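Outer surface protein (Bacillus cereus ATCC 14579, PDB 1X7F) is of uncharacterised function but probably acts as a 6-phospho-N-acetylmuramidase, hydrolysing phosphorylated cell-wall sugars. Local coordinates at residues D43-R57 with D246-E260. Numbering follows the deposited sequence. Where two conformers were deposited one is given.
Sequences DMAYISAAARHGFSR and DVIIGNAYASEEELE
Tyr253 lays the edge of its ring against the face of Tyr46, a T-shaped pair with planes 64° apart, and carries its hydroxyl on to Asp43. There Tyr253 OH donates to Asp43 OD1 at 2.6 Å, meeting the carboxylate from above its plane; the same hydroxyl is also hydrogen-bonded to Ser38 OG. Tyr46 swings its ring out on the side opposite its backbone N (chi1 -173°), across to the loop that follows strand 246-249. Its OH accepts a nearly straight bond from Ala254 N (3.0 Å) and shares water 1 with Asn251 O, so this buried phenol oxygen has both a backbone and a solvent partner.

Both segments belong to the parallel eight-stranded barrel of the N-terminal domain, a TIM-barrel-like fold: helix 40-51 and helix 256-264 are neighbours on its outside, and strand 28-33 runs between strands 55-62 and 246-249. Where the short helical segments pack, at 37°, Leu259 divides its branches, CD1 against Ala49 CB and CD2 over the face of Phe55, whose CE2 also touches Ile249 CD1.

Past the end of helix 40-51, His53 NE2 donates a hydrogen bond to Glu256 OE1 (2.7 Å), which lies in the imidazole plane, while Glu260 CA sits over the ring face in a CH-pi contact. Water 2 joins ND1 of His53 to Glu260 O, so both ring nitrogens have partners. The other carboxylate oxygen, Glu256 OE2, faces Arg52 NH1 at 3.5 Å in a long salt bridge, doubtful because it rests on one of two conformers of the arginine.

Among the strands, Arg57 extends its chain to set NH1 2.8 Å from Asp246 OD2, in the guanidinium plane, with Ile248 CD1 over one face. Arg57 NH2 pairs with Glu144; Asp246 OD2 also forms a salt bridge with Arg199 NH2, and its OD1 accepts a hydrogen bond from the backbone N of Lys28.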
# COMPACT_ATOMS: atom_id res chain seq x y z
N ASP A 43 9.87 12.23 18.33
CA ASP A 43 8.62 12.19 17.55
C ASP A 43 8.64 13.29 16.50
O ASP A 43 8.20 13.09 15.36
CB ASP A 43 7.39 12.37 18.45
CG ASP A 43 6.99 11.11 19.20
OD1 ASP A 43 7.30 9.98 18.73
OD2 ASP A 43 6.35 11.16 20.27
N MET A 44 9.11 14.47 16.90
CA MET A 44 9.20 15.62 16.01
C MET A 44 10.27 15.40 14.95
O MET A 44 10.06 15.72 13.78
CB MET A 44 9.43 16.93 16.80
CG MET A 44 8.18 17.37 17.56
SD MET A 44 8.21 19.02 18.26
CE MET A 44 9.38 18.85 19.62
N ALA A 45 11.41 14.84 15.35
CA ALA A 45 12.46 14.45 14.41
C ALA A 45 11.94 13.42 13.36
O ALA A 45 12.29 13.50 12.18
CB ALA A 45 13.67 13.91 15.16
N TYR A 46 11.09 12.50 13.80
CA TYR A 46 10.49 11.47 12.94
C TYR A 46 9.52 12.04 11.91
O TYR A 46 9.55 11.65 10.74
CB TYR A 46 9.76 10.46 13.83
CG TYR A 46 9.21 9.22 13.15
CD1 TYR A 46 10.02 8.42 12.35
CD2 TYR A 46 7.89 8.82 13.37
CE1 TYR A 46 9.52 7.26 11.75
CE2 TYR A 46 7.38 7.65 12.79
CZ TYR A 46 8.20 6.88 11.98
OH TYR A 46 7.71 5.72 11.42
N ILE A 47 8.63 12.92 12.37
CA ILE A 47 7.73 13.68 11.52
C ILE A 47 8.54 14.41 10.44
O ILE A 47 8.19 14.37 9.26
CB ILE A 47 6.91 14.69 12.38
CG1 ILE A 47 5.83 13.96 13.20
CG2 ILE A 47 6.29 15.81 11.51
CD1 ILE A 47 5.24 14.83 14.34
N SER A 48 9.64 15.06 10.85
CA SER A 48 10.54 15.72 9.91
C SER A 48 11.13 14.75 8.88
O SER A 48 11.15 15.05 7.69
CB SER A 48 11.66 16.46 10.65
OG SER A 48 11.20 17.68 11.21
N ALA A 49 11.62 13.60 9.37
CA ALA A 49 12.17 12.52 8.55
C ALA A 49 11.16 11.99 7.54
O ALA A 49 11.48 11.86 6.36
CB ALA A 49 12.68 11.36 9.44
N ALA A 50 9.95 11.67 7.99
CA ALA A 50 8.90 11.15 7.11
C ALA A 50 8.45 12.18 6.05
O ALA A 50 8.10 11.80 4.93
CB ALA A 50 7.70 10.67 7.93
N ALA A 51 8.49 13.46 6.42
CA ALA A 51 8.12 14.57 5.54
C ALA A 51 9.04 14.73 4.35
O ALA A 51 8.58 15.12 3.28
CB ALA A 51 8.07 15.90 6.33
N ARG A 52 10.33 14.44 4.52
CA ARG A 52 11.27 14.54 3.40
C ARG A 52 11.28 13.27 2.54
O ARG A 52 12.17 13.06 1.72
CB ARG A 52 12.67 15.02 3.85
CG ARG A 52 13.65 13.94 4.29
CD ARG A 52 14.96 14.49 4.84
NE ARG A 52 14.79 15.01 6.19
CZ ARG A 52 15.13 14.38 7.32
NH1 ARG A 52 15.69 13.18 7.29
NH2 ARG A 52 14.91 14.98 8.49
N HIS A 53 10.26 12.42 2.74
CA HIS A 53 9.97 11.29 1.83
C HIS A 53 8.50 11.22 1.41
O HIS A 53 8.00 10.14 1.07
CB HIS A 53 10.43 9.94 2.45
CG HIS A 53 11.90 9.88 2.73
ND1 HIS A 53 12.85 9.90 1.72
CD2 HIS A 53 12.58 9.83 3.89
CE1 HIS A 53 14.05 9.86 2.26
NE2 HIS A 53 13.92 9.81 3.58
N GLY A 54 7.80 12.35 1.44
CA GLY A 54 6.41 12.46 0.96
C GLY A 54 5.29 11.88 1.81
O GLY A 54 4.19 11.63 1.31
N PHE A 55 5.56 11.65 3.09
CA PHE A 55 4.50 11.26 4.00
C PHE A 55 3.69 12.52 4.35
O PHE A 55 4.27 13.59 4.55
CB PHE A 55 5.06 10.59 5.26
CG PHE A 55 5.59 9.19 5.04
CD1 PHE A 55 6.70 8.96 4.22
CD2 PHE A 55 5.02 8.12 5.69
CE1 PHE A 55 7.20 7.66 4.03
CE2 PHE A 55 5.50 6.81 5.51
CZ PHE A 55 6.61 6.59 4.68
N SER A 56 2.37 12.41 4.37
CA SER A 56 1.52 13.57 4.63
C SER A 56 0.34 13.24 5.56
O SER A 56 -0.62 14.00 5.66
CB SER A 56 1.01 14.15 3.30
OG SER A 56 0.13 13.23 2.66
N ARG A 57 0.42 12.10 6.23
CA ARG A 57 -0.65 11.65 7.11
C ARG A 57 -0.03 11.05 8.38
O ARG A 57 0.98 10.35 8.31
CB ARG A 57 -1.54 10.63 6.37
CG ARG A 57 -2.66 10.03 7.22
CD ARG A 57 -3.70 9.25 6.43
NE ARG A 57 -4.74 8.75 7.32
CZ ARG A 57 -5.92 8.28 6.95
NH1 ARG A 57 -6.28 8.24 5.67
NH2 ARG A 57 -6.77 7.84 7.87
N ASP A 246 -4.65 5.26 1.29
CA ASP A 246 -3.55 5.67 2.16
C ASP A 246 -2.85 4.49 2.82
O ASP A 246 -3.49 3.56 3.31
CB ASP A 246 -4.05 6.68 3.22
CG ASP A 246 -4.59 7.97 2.60
OD1 ASP A 246 -4.50 8.13 1.36
OD2 ASP A 246 -5.11 8.89 3.26
N VAL A 247 -1.52 4.52 2.82
CA VAL A 247 -0.73 3.45 3.42
C VAL A 247 -0.00 4.02 4.64
O VAL A 247 0.78 4.96 4.53
CB VAL A 247 0.23 2.79 2.38
CG1 VAL A 247 1.21 1.83 3.04
CG2 VAL A 247 -0.57 2.07 1.30
N ILE A 248 -0.29 3.46 5.82
CA ILE A 248 0.25 3.98 7.08
C ILE A 248 1.12 2.94 7.75
O ILE A 248 0.70 1.80 7.93
CB ILE A 248 -0.91 4.44 8.06
CG1 ILE A 248 -1.91 5.36 7.34
CG2 ILE A 248 -0.34 5.13 9.29
CD1 ILE A 248 -3.24 5.57 8.09
N ILE A 249 2.35 3.31 8.13
CA ILE A 249 3.18 2.46 8.99
C ILE A 249 2.61 2.45 10.41
O ILE A 249 2.51 3.51 11.04
CB ILE A 249 4.65 2.94 9.00
CG1 ILE A 249 5.14 3.20 7.56
CG2 ILE A 249 5.54 1.95 9.78
CD1 ILE A 249 6.50 3.82 7.46
N GLY A 250 2.26 1.26 10.90
CA GLY A 250 1.56 1.10 12.17
C GLY A 250 2.44 1.17 13.40
O GLY A 250 1.98 1.61 14.45
N ASN A 251 3.69 0.73 13.29
CA ASN A 251 4.66 0.87 14.38
C ASN A 251 5.65 2.03 14.17
O ASN A 251 5.77 2.54 13.06
CB ASN A 251 5.38 -0.48 14.71
CG ASN A 251 5.85 -1.27 13.45
OD1 ASN A 251 6.40 -2.37 13.57
ND2 ASN A 251 5.64 -0.70 12.28
N ALA A 252 6.35 2.44 15.23
CA ALA A 252 7.34 3.54 15.17
C ALA A 252 8.65 3.09 15.82
O ALA A 252 8.61 2.30 16.75
CB ALA A 252 6.80 4.79 15.89
N TYR A 253 9.81 3.57 15.37
CA TYR A 253 9.99 4.47 14.24
C TYR A 253 10.52 3.64 13.09
O TYR A 253 11.46 2.85 13.28
CB TYR A 253 11.06 5.52 14.58
CG TYR A 253 10.71 6.39 15.76
CD1 TYR A 253 11.42 6.29 16.97
CD2 TYR A 253 9.65 7.29 15.68
CE1 TYR A 253 11.07 7.09 18.06
CE2 TYR A 253 9.31 8.08 16.75
CZ TYR A 253 10.01 7.99 17.93
OH TYR A 253 9.63 8.80 18.96
N ALA A 254 9.94 3.82 11.90
CA ALA A 254 10.51 3.22 10.71
C ALA A 254 11.88 3.86 10.50
O ALA A 254 12.09 5.03 10.85
CB ALA A 254 9.60 3.44 9.48
N SER A 255 12.83 3.09 9.96
CA SER A 255 14.15 3.62 9.65
C SER A 255 14.13 4.63 8.50
O SER A 255 13.19 4.65 7.68
CB SER A 255 15.13 2.49 9.32
OG SER A 255 14.79 1.88 8.08
N GLU A 256 15.16 5.46 8.44
CA GLU A 256 15.38 6.34 7.31
C GLU A 256 15.28 5.58 5.97
O GLU A 256 14.60 6.03 5.04
CB GLU A 256 16.72 7.07 7.45
CG GLU A 256 17.11 7.96 6.28
CD GLU A 256 16.26 9.22 6.13
OE1 GLU A 256 16.25 9.79 5.02
OE2 GLU A 256 15.61 9.66 7.11
N GLU A 257 15.95 4.43 5.90
CA GLU A 257 15.94 3.57 4.71
C GLU A 257 14.52 3.12 4.33
O GLU A 257 14.15 3.14 3.16
CB GLU A 257 16.88 2.37 4.91
CG GLU A 257 16.96 1.40 3.73
CD GLU A 257 17.72 0.12 4.04
OE1 GLU A 257 18.84 0.19 4.59
OE2 GLU A 257 17.22 -0.97 3.71
N GLU A 258 13.73 2.71 5.33
CA GLU A 258 12.33 2.28 5.10
C GLU A 258 11.44 3.42 4.61
O GLU A 258 10.66 3.24 3.68
CB GLU A 258 11.73 1.64 6.35
CG GLU A 258 12.26 0.25 6.67
CD GLU A 258 11.66 -0.31 7.95
OE1 GLU A 258 11.48 0.47 8.91
OE2 GLU A 258 11.37 -1.53 7.99
N LEU A 259 11.57 4.59 5.24
CA LEU A 259 10.85 5.79 4.78
C LEU A 259 11.22 6.13 3.34
O LEU A 259 10.35 6.48 2.55
CB LEU A 259 11.11 7.01 5.71
CG LEU A 259 10.65 6.91 7.19
CD1 LEU A 259 11.26 8.04 8.04
CD2 LEU A 259 9.11 6.83 7.38
N GLU A 260 12.50 6.00 3.00
CA GLU A 260 12.98 6.34 1.67
C GLU A 260 12.43 5.38 0.61
O GLU A 260 11.94 5.82 -0.42
CB GLU A 260 14.51 6.37 1.64
CG GLU A 260 15.09 6.86 0.31
CD GLU A 260 16.58 6.62 0.19
OE1 GLU A 260 17.27 7.40 -0.51
OE2 GLU A 260 17.08 5.63 0.79
O HOH W 1 5.26 5.12 12.37
O HOH W 2 11.58 8.99 -0.86